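Local structure of acyl-coa oxidase (1W07) at residues B[500-505]-B[510-515]; B[376-381]-B[432-437]; B[405-410]-B[627-632]; B[33-38]-B[86-91]. The protein catalyses the FAD-dependent desaturation of long- and medium-chain acyl-CoAs to 2-trans-enoyl-CoAs in peroxisomal beta-oxidation, passing electrons to oxygen to give hydrogen peroxide. The protein carries 1 engineered substitution. All coordinates share one frame; numbering follows the deposited sequence.

Interaction 1: B[500-505]-B[510-515]; sequences KNLSKF and QGFQEL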
loop_
_atom_site.group_PDB
_atom_site.type_symbol
_atom_site.label_atom_id
_atom_site.label_comp_id
_atom_site.label_asym_id
_atom_site.label_seq_id
_atom_site.Cartn_x
_atom_site.Cartn_y
_atom_site.Cartn_z
ATOM N N LYS B 500 31.566 -13.398 6.572
ATOM C CA LYS B 500 32.881 -12.810 6.761
ATOM C C LYS B 500 32.797 -11.536 7.597
ATOM O O LYS B 500 33.585 -11.336 8.524
ATOM C CB LYS B 500 33.524 -12.497 5.409
ATOM C CG LYS B 500 33.867 -13.734 4.591
ATOM C CD LYS B 500 34.423 -13.389 3.213
ATOM C CE LYS B 500 34.731 -14.656 2.423
ATOM N NZ LYS B 500 34.974 -14.390 0.977
ATOM N N ASN B 501 31.847 -10.669 7.267
ATOM C CA ASN B 501 31.692 -9.426 8.010
ATOM C C ASN B 501 31.301 -9.710 9.454
ATOM O O ASN B 501 31.643 -8.943 10.350
ATOM C CB ASN B 501 30.657 -8.523 7.340
ATOM C CG ASN B 501 31.139 -8.012 5.995
ATOM O OD1 ASN B 501 32.316 -7.672 5.839
ATOM N ND2 ASN B 501 30.245 -7.944 5.023
ATOM N N LEU B 502 30.588 -10.811 9.665
ATOM C CA LEU B 502 30.221 -11.169 11.032
ATOM C C LEU B 502 31.475 -11.568 11.796
ATOM O O LEU B 502 31.730 -11.066 12.901
ATOM C CB LEU B 502 29.256 -12.359 11.051
ATOM C CG LEU B 502 27.812 -12.190 10.612
ATOM C CD1 LEU B 502 27.074 -13.494 10.922
ATOM C CD2 LEU B 502 27.165 -11.020 11.351
ATOM N N SER B 503 32.262 -12.474 11.211
ATOM C CA SER B 503 33.485 -12.980 11.830
ATOM C C SER B 503 34.454 -11.901 12.336
ATOM O O SER B 503 35.322 -12.199 13.145
ATOM C CB SER B 503 34.242 -13.906 10.861
ATOM O OG SER B 503 34.927 -13.173 9.850
ATOM N N LYS B 504 34.313 -10.665 11.868
ATOM C CA LYS B 504 35.225 -9.622 12.325
ATOM C C LYS B 504 34.711 -8.814 13.514
ATOM O O LYS B 504 35.118 -7.669 13.725
ATOM C CB LYS B 504 35.609 -8.678 11.178
ATOM C CG LYS B 504 34.456 -8.064 10.414
ATOM C CD LYS B 504 34.975 -7.435 9.125
ATOM C CE LYS B 504 33.871 -6.775 8.313
ATOM N NZ LYS B 504 34.389 -6.216 7.027
ATOM N N PHE B 505 33.814 -9.425 14.282
ATOM C CA PHE B 505 33.251 -8.809 15.481
ATOM C C PHE B 505 33.634 -9.701 16.652
ATOM O O PHE B 505 33.647 -10.927 16.527
ATOM C CB PHE B 505 31.716 -8.742 15.414
ATOM C CG PHE B 505 31.186 -7.606 14.583
ATOM C CD1 PHE B 505 31.078 -7.721 13.201
ATOM C CD2 PHE B 505 30.806 -6.411 15.189
ATOM C CE1 PHE B 505 30.599 -6.668 12.434
ATOM C CE2 PHE B 505 30.326 -5.347 14.432
ATOM C CZ PHE B 505 30.221 -5.473 13.052
ATOM N N GLN B 510 26.515 -9.282 18.596
ATOM C CA GLN B 510 26.599 -7.844 18.361
ATOM C C GLN B 510 26.750 -7.609 16.866
ATOM O O GLN B 510 26.119 -6.720 16.305
ATOM C CB GLN B 510 27.804 -7.222 19.083
ATOM C CG GLN B 510 27.537 -6.822 20.526
ATOM C CD GLN B 510 28.635 -5.938 21.112
ATOM O OE1 GLN B 510 28.438 -5.296 22.140
ATOM N NE2 GLN B 510 29.800 -5.912 20.463
ATOM N N GLY B 511 27.606 -8.400 16.224
ATOM C CA GLY B 511 27.810 -8.256 14.793
ATOM C C GLY B 511 26.531 -8.555 14.019
ATOM O O GLY B 511 26.204 -7.874 13.044
ATOM N N PHE B 512 25.812 -9.583 14.459
ATOM C CA PHE B 512 24.566 -9.989 13.822
ATOM C C PHE B 512 23.576 -8.821 13.858
ATOM O O PHE B 512 22.913 -8.534 12.858
ATOM C CB PHE B 512 23.961 -11.191 14.553
ATOM C CG PHE B 512 22.865 -11.887 13.780
ATOM C CD1 PHE B 512 23.169 -12.912 12.889
ATOM C CD2 PHE B 512 21.534 -11.505 13.927
ATOM C CE1 PHE B 512 22.176 -13.544 12.158
ATOM C CE2 PHE B 512 20.519 -12.134 13.195
ATOM C CZ PHE B 512 20.837 -13.155 12.309
ATOM N N GLN B 513 23.483 -8.153 15.011
ATOM C CA GLN B 513 22.578 -7.018 15.193
ATOM C C GLN B 513 22.990 -5.812 14.354
ATOM O O GLN B 513 22.143 -5.086 13.825
ATOM C CB GLN B 513 22.520 -6.618 16.672
ATOM C CG GLN B 513 21.846 -7.651 17.572
ATOM C CD GLN B 513 20.471 -8.086 17.061
ATOM O OE1 GLN B 513 19.631 -7.257 16.708
ATOM N NE2 GLN B 513 20.236 -9.394 17.039
ATOM N N GLU B 514 24.296 -5.597 14.239
ATOM C CA GLU B 514 24.821 -4.490 13.454
ATOM C C GLU B 514 24.502 -4.677 11.964
ATOM O O GLU B 514 24.153 -3.719 11.273
ATOM C CB GLU B 514 26.339 -4.407 13.649
ATOM C CG GLU B 514 27.024 -3.224 12.974
ATOM C CD GLU B 514 26.482 -1.888 13.445
ATOM O OE1 GLU B 514 26.124 -1.782 14.633
ATOM O OE2 GLU B 514 26.419 -0.943 12.629
ATOM N N LEU B 515 24.609 -5.911 11.478
ATOM C CA LEU B 515 24.373 -6.196 10.070
ATOM C C LEU B 515 22.981 -6.749 9.749
ATOM O O LEU B 515 22.792 -7.393 8.711
ATOM C CB LEU B 515 25.443 -7.167 9.569
ATOM C CG LEU B 515 26.907 -6.764 9.807
ATOM C CD1 LEU B 515 27.808 -7.872 9.329
ATOM C CD2 LEU B 515 27.239 -5.482 9.069
#
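Phe505 lays one face of its ring on the backbone of Gly511 in a CH-pi contact: Gly511 CA stands 3.5 Å from the ring centroid and only 14° off the ring normal. Gly511 offers bare backbone here, so its CA lies directly over the ring centre. CG of Phe505 lies beside its own backbone N (chi1 -80°), which swings the ring out of the turn and over the glycine, while the carbonyl oxygens of Asn501 and Leu502 lie at the ring edge. Beyond the centre, Phe505 CZ lies 3.9 Å from Glu514 CG. Leu502 packs beside it, its CD2 set against the peptide that joins Gly511 to Phe512, 3.7 Å from Phe512 N. The same methyl touches Leu515 CD1 at 3.8 Å, and that CD1 also reaches Asn501 CB at 3.5 Å, so one leucine branch fills the angle between two residues of helix 480-503. The contact closes the short connection between two successive helices, 480-503 and 508-514, held in part by Gln508 NE2 bonded to Leu502 O. Leu502 also rests on Met439 of helix 427-443, and Leu515 packs against Arg590 of the second subunit.

Interaction 2: B[376-381]-B[432-437]; sequences CTAGLK and LQVARF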
loop_
_atom_site.group_PDB
_atom_site.type_symbol
_atom_site.label_atom_id
_atom_site.label_comp_id
_atom_site.label_asym_id
_atom_site.label_seq_id
_atom_site.Cartn_x
_atom_site.Cartn_y
_atom_site.Cartn_z
ATOM N N CYS B 376 12.901 -22.577 4.859
ATOM C CA CYS B 376 12.176 -22.389 3.603
ATOM C C CYS B 376 10.777 -21.864 3.843
ATOM O O CYS B 376 10.366 -20.856 3.257
ATOM C CB CYS B 376 12.068 -23.722 2.839
ATOM S SG CYS B 376 13.592 -24.332 2.105
ATOM N N THR B 377 10.026 -22.551 4.707
ATOM C CA THR B 377 8.662 -22.152 5.003
ATOM C C THR B 377 8.599 -20.721 5.537
ATOM O O THR B 377 7.840 -19.913 5.023
ATOM C CB THR B 377 7.993 -23.084 6.023
ATOM O OG1 THR B 377 8.802 -23.183 7.202
ATOM C CG2 THR B 377 7.816 -24.451 5.432
ATOM N N ALA B 378 9.404 -20.405 6.552
ATOM C CA ALA B 378 9.399 -19.063 7.124
ATOM C C ALA B 378 9.742 -17.993 6.085
ATOM O O ALA B 378 9.064 -16.960 5.980
ATOM C CB ALA B 378 10.375 -18.977 8.317
ATOM N N GLY B 379 10.800 -18.258 5.325
ATOM C CA GLY B 379 11.244 -17.325 4.303
ATOM C C GLY B 379 10.263 -17.143 3.164
ATOM O O GLY B 379 10.058 -16.024 2.679
ATOM N N LEU B 380 9.654 -18.242 2.733
ATOM C CA LEU B 380 8.689 -18.174 1.642
ATOM C C LEU B 380 7.436 -17.463 2.088
ATOM O O LEU B 380 6.831 -16.743 1.311
ATOM C CB LEU B 380 8.346 -19.578 1.135
ATOM C CG LEU B 380 9.458 -20.308 0.369
ATOM C CD1 LEU B 380 8.975 -21.697 -0.069
ATOM C CD2 LEU B 380 9.867 -19.453 -0.827
ATOM N N LYS B 381 7.041 -17.679 3.340
ATOM C CA LYS B 381 5.856 -17.023 3.888
ATOM C C LYS B 381 6.113 -15.521 3.841
ATOM O O LYS B 381 5.253 -14.748 3.420
ATOM C CB LYS B 381 5.595 -17.492 5.333
ATOM C CG LYS B 381 4.359 -16.886 5.997
ATOM C CD LYS B 381 4.649 -15.503 6.552
ATOM C CE LYS B 381 3.455 -14.921 7.283
ATOM N NZ LYS B 381 3.742 -13.549 7.783
ATOM N N LEU B 432 14.860 -13.029 9.430
ATOM C CA LEU B 432 16.061 -13.039 10.259
ATOM C C LEU B 432 16.353 -14.467 10.698
ATOM O O LEU B 432 17.507 -14.851 10.881
ATOM C CB LEU B 432 15.876 -12.128 11.478
ATOM C CG LEU B 432 15.885 -10.624 11.154
ATOM C CD1 LEU B 432 15.456 -9.827 12.376
ATOM C CD2 LEU B 432 17.279 -10.222 10.700
ATOM N N GLN B 433 15.301 -15.258 10.863
ATOM C CA GLN B 433 15.465 -16.652 11.254
ATOM C C GLN B 433 16.145 -17.384 10.104
ATOM O O GLN B 433 17.027 -18.221 10.323
ATOM C CB GLN B 433 14.103 -17.284 11.557
ATOM C CG GLN B 433 13.594 -16.981 12.961
ATOM C CD GLN B 433 12.091 -17.160 13.103
ATOM O OE1 GLN B 433 11.498 -18.075 12.521
ATOM N NE2 GLN B 433 11.471 -16.293 13.890
ATOM N N VAL B 434 15.745 -17.067 8.876
ATOM C CA VAL B 434 16.350 -17.696 7.703
ATOM C C VAL B 434 17.825 -17.314 7.661
ATOM O O VAL B 434 18.687 -18.155 7.401
ATOM C CB VAL B 434 15.660 -17.234 6.391
ATOM C CG1 VAL B 434 16.417 -17.774 5.169
ATOM C CG2 VAL B 434 14.219 -17.721 6.369
ATOM N N ALA B 435 18.114 -16.042 7.921
ATOM C CA ALA B 435 19.492 -15.553 7.913
ATOM C C ALA B 435 20.335 -16.359 8.901
ATOM O O ALA B 435 21.443 -16.786 8.571
ATOM C CB ALA B 435 19.531 -14.071 8.265
ATOM N N ARG B 436 19.823 -16.565 10.111
ATOM C CA ARG B 436 20.566 -17.350 11.095
ATOM C C ARG B 436 20.845 -18.750 10.538
ATOM O O ARG B 436 21.946 -19.268 10.678
ATOM C CB ARG B 436 19.780 -17.462 12.404
ATOM C CG ARG B 436 19.712 -16.182 13.216
ATOM C CD ARG B 436 19.022 -16.437 14.542
ATOM N NE ARG B 436 18.703 -15.210 15.265
ATOM C CZ ARG B 436 19.587 -14.422 15.872
ATOM N NH1 ARG B 436 20.885 -14.709 15.869
ATOM N NH2 ARG B 436 19.161 -13.335 16.500
ATOM N N PHE B 437 19.842 -19.355 9.909
ATOM C CA PHE B 437 19.989 -20.684 9.319
ATOM C C PHE B 437 21.066 -20.675 8.231
ATOM O O PHE B 437 21.886 -21.595 8.137
ATOM C CB PHE B 437 18.653 -21.139 8.720
ATOM C CG PHE B 437 18.744 -22.403 7.909
ATOM C CD1 PHE B 437 18.937 -23.630 8.531
ATOM C CD2 PHE B 437 18.654 -22.362 6.519
ATOM C CE1 PHE B 437 19.041 -24.802 7.788
ATOM C CE2 PHE B 437 18.757 -23.534 5.758
ATOM C CZ PHE B 437 18.950 -24.757 6.398
#
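Val434 presses its CG2 methyl against the backbone of Gly379, 3.6 Å from both N and CA of the glycine. The methyl points there because CG2 is anti to the carbonyl carbon of Val434, leaving CG1 anti to the backbone N (chi1 173°). The methyl meets bare backbone at Gly379. Ala378 lies next to the glycine and adds a looser contact, its CB 4.5 Å from Val434 CG2; the exposed Gln433 brings OE1 to 4.4 Å from Ala378 CB, also a loose contact. No hydrogen bond crosses the interface. The small residues let the two short helical segments run with their axes 8.9 Å apart at closest approach, at 140° between their N-to-C directions. Two residues beyond Gly379, Lys381 ties helix 370-398 to the loop before helix 427-443 and to its first residue, Asn427: its NZ is bonded to the backbone oxygens of Ala420, Tyr423 and Gly425 and to Asn427 OD1. Leu380, meanwhile, faces helix 328-363. Leu432 touches the FAD, and the near-antiparallel pair belongs to the alpha-helical C-terminal bundle of the acyl-CoA dehydrogenase fold, beside the flavin site.

Interaction 3: B[405-410]-B[627-632]; sequences LWCSGL and PKLFEE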
loop_
_atom_site.group_PDB
_atom_site.type_symbol
_atom_site.label_atom_id
_atom_site.label_comp_id
_atom_site.label_asym_id
_atom_site.label_seq_id
_atom_site.Cartn_x
_atom_site.Cartn_y
_atom_site.Cartn_z
ATOM N N LEU B 405 -11.989 3.698 -6.301
ATOM C CA LEU B 405 -13.360 3.389 -5.903
ATOM C C LEU B 405 -13.455 2.004 -5.287
ATOM O O LEU B 405 -12.922 1.036 -5.831
ATOM C CB LEU B 405 -14.299 3.447 -7.110
ATOM C CG LEU B 405 -14.874 4.822 -7.466
ATOM C CD1 LEU B 405 -15.602 4.761 -8.808
ATOM C CD2 LEU B 405 -15.805 5.254 -6.344
ATOM N N TRP B 406 -14.154 1.894 -4.166
ATOM C CA TRP B 406 -14.317 0.604 -3.514
ATOM C C TRP B 406 -14.833 -0.496 -4.465
ATOM O O TRP B 406 -14.395 -1.646 -4.377
ATOM C CB TRP B 406 -15.297 0.733 -2.350
ATOM C CG TRP B 406 -15.278 -0.452 -1.450
ATOM C CD1 TRP B 406 -14.431 -0.658 -0.407
ATOM C CD2 TRP B 406 -16.129 -1.604 -1.516
ATOM N NE1 TRP B 406 -14.699 -1.863 0.187
ATOM C CE2 TRP B 406 -15.736 -2.467 -0.473
ATOM C CE3 TRP B 406 -17.188 -1.991 -2.356
ATOM C CZ2 TRP B 406 -16.359 -3.704 -0.244
ATOM C CZ3 TRP B 406 -17.810 -3.229 -2.123
ATOM C CH2 TRP B 406 -17.389 -4.065 -1.075
ATOM N N CYS B 407 -15.755 -0.147 -5.371
ATOM C CA CYS B 407 -16.326 -1.138 -6.279
ATOM C C CYS B 407 -15.298 -1.700 -7.276
ATOM O O CYS B 407 -15.600 -2.609 -8.057
ATOM C CB CYS B 407 -17.568 -0.577 -7.000
ATOM S SG CYS B 407 -17.281 0.785 -8.171
ATOM N N SER B 408 -14.066 -1.194 -7.241
ATOM C CA SER B 408 -13.045 -1.755 -8.123
ATOM C C SER B 408 -12.567 -3.100 -7.535
ATOM O O SER B 408 -11.888 -3.878 -8.226
ATOM C CB SER B 408 -11.850 -0.800 -8.273
ATOM O OG SER B 408 -11.050 -0.759 -7.101
ATOM N N GLY B 409 -12.934 -3.367 -6.273
ATOM C CA GLY B 409 -12.554 -4.607 -5.618
ATOM C C GLY B 409 -11.142 -4.629 -5.068
ATOM O O GLY B 409 -10.794 -5.495 -4.254
ATOM N N LEU B 410 -10.322 -3.673 -5.489
ATOM C CA LEU B 410 -8.923 -3.641 -5.063
ATOM C C LEU B 410 -8.637 -3.059 -3.680
ATOM O O LEU B 410 -7.799 -3.588 -2.955
ATOM C CB LEU B 410 -8.081 -2.932 -6.142
ATOM C CG LEU B 410 -8.053 -3.741 -7.463
ATOM C CD1 LEU B 410 -7.457 -2.935 -8.623
ATOM C CD2 LEU B 410 -7.248 -5.002 -7.226
ATOM N N PRO B 627 -20.446 1.379 -17.963
ATOM C CA PRO B 627 -21.866 1.345 -17.623
ATOM C C PRO B 627 -22.079 0.809 -16.210
ATOM O O PRO B 627 -22.927 1.308 -15.479
ATOM C CB PRO B 627 -22.458 0.434 -18.698
ATOM C CG PRO B 627 -21.579 0.723 -19.889
ATOM C CD PRO B 627 -20.198 0.737 -19.269
ATOM N N LYS B 628 -21.289 -0.186 -15.821
ATOM C CA LYS B 628 -21.428 -0.783 -14.497
ATOM C C LYS B 628 -20.937 0.112 -13.370
ATOM O O LYS B 628 -21.378 -0.023 -12.228
ATOM C CB LYS B 628 -20.712 -2.129 -14.452
ATOM C CG LYS B 628 -21.390 -3.193 -15.323
ATOM C CD LYS B 628 -22.748 -3.579 -14.730
ATOM C CE LYS B 628 -23.552 -4.539 -15.614
ATOM N NZ LYS B 628 -24.844 -4.920 -14.951
ATOM N N LEU B 629 -20.023 1.025 -13.684
ATOM C CA LEU B 629 -19.520 1.954 -12.678
ATOM C C LEU B 629 -20.656 2.897 -12.312
ATOM O O LEU B 629 -20.862 3.209 -11.142
ATOM C CB LEU B 629 -18.340 2.771 -13.216
ATOM C CG LEU B 629 -16.929 2.179 -13.039
ATOM C CD1 LEU B 629 -15.905 3.021 -13.800
ATOM C CD2 LEU B 629 -16.571 2.124 -11.555
ATOM N N PHE B 630 -21.385 3.350 -13.332
ATOM C CA PHE B 630 -22.507 4.256 -13.143
ATOM C C PHE B 630 -23.585 3.544 -12.332
ATOM O O PHE B 630 -24.121 4.088 -11.375
ATOM C CB PHE B 630 -23.049 4.718 -14.511
ATOM C CG PHE B 630 -24.234 5.646 -14.417
ATOM C CD1 PHE B 630 -24.117 6.883 -13.789
ATOM C CD2 PHE B 630 -25.476 5.268 -14.921
ATOM C CE1 PHE B 630 -25.221 7.725 -13.662
ATOM C CE2 PHE B 630 -26.590 6.105 -14.800
ATOM C CZ PHE B 630 -26.458 7.336 -14.166
ATOM N N GLU B 631 -23.887 2.310 -12.707
ATOM C CA GLU B 631 -24.885 1.512 -12.000
ATOM C C GLU B 631 -24.559 1.386 -10.509
ATOM O O GLU B 631 -25.439 1.498 -9.655
ATOM C CB GLU B 631 -24.963 0.118 -12.625
ATOM C CG GLU B 631 -26.041 -0.773 -12.041
ATOM C CD GLU B 631 -26.023 -2.178 -12.623
ATOM O OE1 GLU B 631 -26.072 -2.332 -13.869
ATOM O OE2 GLU B 631 -25.970 -3.137 -11.827
ATOM N N GLU B 632 -23.292 1.137 -10.192
ATOM C CA GLU B 632 -22.907 0.996 -8.795
ATOM C C GLU B 632 -23.014 2.298 -8.026
ATOM O O GLU B 632 -23.465 2.303 -6.878
ATOM C CB GLU B 632 -21.484 0.451 -8.674
ATOM C CG GLU B 632 -21.393 -1.033 -8.916
ATOM C CD GLU B 632 -22.216 -1.843 -7.928
ATOM O OE1 GLU B 632 -22.949 -2.741 -8.386
ATOM O OE2 GLU B 632 -22.125 -1.602 -6.703
#
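Cys407 holds SG between its own backbone N and carbonyl carbon (chi1 67°), and Leu629 turns CG to the side of its backbone N (chi1 -89°); together these settings bring the sulfur and the CD2 methyl to 3.7 Å. The contact joins two parts of the acyl-CoA oxidase fold that are remote in sequence: the 3-10 turn leading into helix 410-417 of the C-alpha1 domain, and helix 625-635 near the C-terminus. Leu629 CD2 is the shared point, for Leu405 CD1 meets it as well, at 3.9 Å, the two leucines crossing at a slant. The sulfur reaches one turn along the helix too, where Glu632 CB lies 4.2 Å away; the carboxylate of that glutamate is engaged by Lys635 in a salt bridge. The contact itself is made by apolar groups and the cysteine sulfur, with no hydrogen bond across it. Backbone hydrogen bonds between Cys407 and Val617 help to place the turn, and the second subunit also touches both segments, Thr227 of that subunit against Leu405 and its Leu140 against Leu629. The side chain of Leu405 is about 8 Å from a bound FAD. Within the turn, Ser408 N is bonded to Leu405 O at 2.9 Å, and Gly409 N to Trp406 O at the same distance.

Interaction 4: B[33-38]-B[86-91]; sequences EVSDRI and AGRLRH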
loop_
_atom_site.group_PDB
_atom_site.type_symbol
_atom_site.label_atom_id
_atom_site.label_comp_id
_atom_site.label_asym_id
_atom_site.label_seq_id
_atom_site.Cartn_x
_atom_site.Cartn_y
_atom_site.Cartn_z
ATOM N N GLU B 33 -12.694 -29.037 -10.901
ATOM C CA GLU B 33 -14.117 -29.368 -10.954
ATOM C C GLU B 33 -14.858 -29.040 -9.665
ATOM O O GLU B 33 -15.936 -28.456 -9.691
ATOM C CB GLU B 33 -14.294 -30.860 -11.281
ATOM C CG GLU B 33 -13.990 -31.216 -12.731
ATOM C CD GLU B 33 -14.302 -32.659 -13.057
ATOM O OE1 GLU B 33 -14.208 -33.035 -14.248
ATOM O OE2 GLU B 33 -14.624 -33.430 -12.123
ATOM N N VAL B 34 -14.283 -29.435 -8.539
ATOM C CA VAL B 34 -14.912 -29.183 -7.257
ATOM C C VAL B 34 -14.983 -27.683 -6.976
ATOM O O VAL B 34 -15.981 -27.176 -6.461
ATOM C CB VAL B 34 -14.142 -29.886 -6.114
ATOM C CG1 VAL B 34 -14.815 -29.611 -4.794
ATOM C CG2 VAL B 34 -14.099 -31.388 -6.369
ATOM N N SER B 35 -13.924 -26.964 -7.323
ATOM C CA SER B 35 -13.897 -25.533 -7.078
ATOM C C SER B 35 -14.876 -24.795 -7.987
ATOM O O SER B 35 -15.574 -23.870 -7.560
ATOM C CB SER B 35 -12.484 -25.004 -7.293
ATOM O OG SER B 35 -12.416 -23.640 -6.974
ATOM N N ASP B 36 -14.932 -25.213 -9.245
ATOM C CA ASP B 36 -15.816 -24.570 -10.198
ATOM C C ASP B 36 -17.269 -24.733 -9.767
ATOM O O ASP B 36 -18.051 -23.788 -9.834
ATOM C CB ASP B 36 -15.582 -25.159 -11.595
ATOM C CG ASP B 36 -16.490 -24.559 -12.641
ATOM O OD1 ASP B 36 -17.396 -25.277 -13.117
ATOM O OD2 ASP B 36 -16.310 -23.372 -13.003
ATOM N N ARG B 37 -17.614 -25.929 -9.302
ATOM C CA ARG B 37 -18.972 -26.232 -8.861
ATOM C C ARG B 37 -19.371 -25.421 -7.629
ATOM O O ARG B 37 -20.411 -24.771 -7.612
ATOM C CB ARG B 37 -19.086 -27.720 -8.534
ATOM C CG ARG B 37 -20.504 -28.201 -8.271
ATOM C CD ARG B 37 -20.477 -29.455 -7.414
ATOM N NE ARG B 37 -19.485 -30.416 -7.890
ATOM C CZ ARG B 37 -18.645 -31.071 -7.092
ATOM N NH1 ARG B 37 -18.679 -30.865 -5.781
ATOM N NH2 ARG B 37 -17.774 -31.929 -7.601
ATOM N N ILE B 38 -18.542 -25.471 -6.595
ATOM C CA ILE B 38 -18.830 -24.748 -5.366
ATOM C C ILE B 38 -18.839 -23.242 -5.608
ATOM O O ILE B 38 -19.645 -22.518 -5.017
ATOM C CB ILE B 38 -17.804 -25.084 -4.270
ATOM C CG1 ILE B 38 -17.799 -26.592 -4.014
ATOM C CG2 ILE B 38 -18.155 -24.346 -2.989
ATOM C CD1 ILE B 38 -19.136 -27.149 -3.536
ATOM N N ALA B 86 -16.712 -28.243 1.681
ATOM C CA ALA B 86 -17.013 -27.269 2.724
ATOM C C ALA B 86 -15.935 -26.181 2.754
ATOM O O ALA B 86 -16.239 -24.992 2.904
ATOM C CB ALA B 86 -17.109 -27.959 4.081
ATOM N N GLY B 87 -14.678 -26.592 2.610
ATOM C CA GLY B 87 -13.574 -25.643 2.592
ATOM C C GLY B 87 -13.703 -24.705 1.403
ATOM O O GLY B 87 -13.533 -23.490 1.538
ATOM N N ARG B 88 -14.014 -25.256 0.234
ATOM C CA ARG B 88 -14.181 -24.423 -0.951
ATOM C C ARG B 88 -15.369 -23.480 -0.805
ATOM O O ARG B 88 -15.373 -22.387 -1.361
ATOM C CB ARG B 88 -14.359 -25.286 -2.204
ATOM C CG ARG B 88 -13.106 -26.013 -2.661
ATOM C CD ARG B 88 -11.921 -25.058 -2.835
ATOM N NE ARG B 88 -11.239 -24.803 -1.566
ATOM C CZ ARG B 88 -10.278 -23.892 -1.401
ATOM N NH1 ARG B 88 -9.876 -23.140 -2.426
ATOM N NH2 ARG B 88 -9.707 -23.738 -0.212
ATOM N N LEU B 89 -16.381 -23.917 -0.065
ATOM C CA LEU B 89 -17.566 -23.106 0.161
ATOM C C LEU B 89 -17.176 -21.854 0.947
ATOM O O LEU B 89 -17.479 -20.725 0.544
ATOM C CB LEU B 89 -18.598 -23.897 0.961
ATOM C CG LEU B 89 -19.944 -23.212 1.187
ATOM C CD1 LEU B 89 -20.784 -23.283 -0.074
ATOM C CD2 LEU B 89 -20.654 -23.909 2.313
ATOM N N ARG B 90 -16.503 -22.056 2.073
ATOM C CA ARG B 90 -16.078 -20.934 2.898
ATOM C C ARG B 90 -15.129 -20.035 2.110
ATOM O O ARG B 90 -15.162 -18.810 2.248
ATOM C CB ARG B 90 -15.381 -21.428 4.166
ATOM C CG ARG B 90 -16.300 -22.116 5.172
ATOM C CD ARG B 90 -15.582 -22.309 6.498
ATOM N NE ARG B 90 -14.501 -23.285 6.400
ATOM C CZ ARG B 90 -14.678 -24.601 6.464
ATOM N NH1 ARG B 90 -15.896 -25.104 6.635
ATOM N NH2 ARG B 90 -13.639 -25.414 6.345
ATOM N N HIS B 91 -14.286 -20.649 1.287
ATOM C CA HIS B 91 -13.334 -19.915 0.469
ATOM C C HIS B 91 -14.047 -18.928 -0.447
ATOM O O HIS B 91 -13.670 -17.749 -0.517
ATOM C CB HIS B 91 -12.504 -20.894 -0.362
ATOM C CG HIS B 91 -11.650 -20.240 -1.403
ATOM N ND1 HIS B 91 -10.532 -19.498 -1.094
ATOM C CD2 HIS B 91 -11.765 -20.205 -2.752
ATOM C CE1 HIS B 91 -9.988 -19.037 -2.207
ATOM N NE2 HIS B 91 -10.720 -19.449 -3.230
HETATM O O HOH W 1 -10.185 -22.969 -5.100
#
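The guanidinium group of Arg88, which reaches Ser35 through a water, has His91 CB centred over one face, 3.8 Å above the plane. The water lies at the guanidinium edge, in plane, and accepts a hydrogen bond from Arg88 NH1 at 2.7 Å; Ser35 OG is its other partner, at 3.0 Å. Arg88 NH1 in turn sits over one face of the His91 imidazole, displaced toward the rim, while Tyr613 meets the ring of His91 with its plane inclined. Bends at chi2 and chi3 (-53° and 83°) turn the Arg88 chain along its own helix toward the C-terminal end, which puts its charged end over His91 while its CB remains at the interface. Helices 29-43 and 83-93 belong to the alpha-helical N-terminal domain of the acyl-CoA oxidase, and their short segments cross at -49° with axes 9.3 Å apart. Ile38 is the residue that enters the crossing. Its CG2, anti to the backbone N, is pushed onto the backbone of the opposite helix, and the 3.4 Å to Leu89 CA is tighter than usual carbon contact. That methyl also lies 4.0 Å from Leu89 CB, while Ile38 CB faces Arg88 CB, the two side chains running roughly perpendicular. Leu89 also packs on Ile76 of helix 58-78. The exposed Arg37 adds a salt bridge to Glu85, a second link between the same two helices.

How the interactions relate
Along the chain, interaction 4 comes first, in the N-terminal helical domain, followed by interaction 2 and interaction 1 in the C-terminal helices; the segments of interaction 3 alternate with those of interaction 2, and its long loop encloses interaction 1. Interactions 1 and 2 are direct neighbours, with centres 19 Å apart: Phe512 makes a cation-pi contact with Arg436, joining helix 508-514 to helix 427-443. Interaction 3 lies on the opposite side of the chain's centre, its centre 52 Å from that of interaction 1, yet both touch the second subunit. Interaction 4, centred 26 Å from interaction 3, contacts no other chain. The second subunit is therefore touched in two widely separated places.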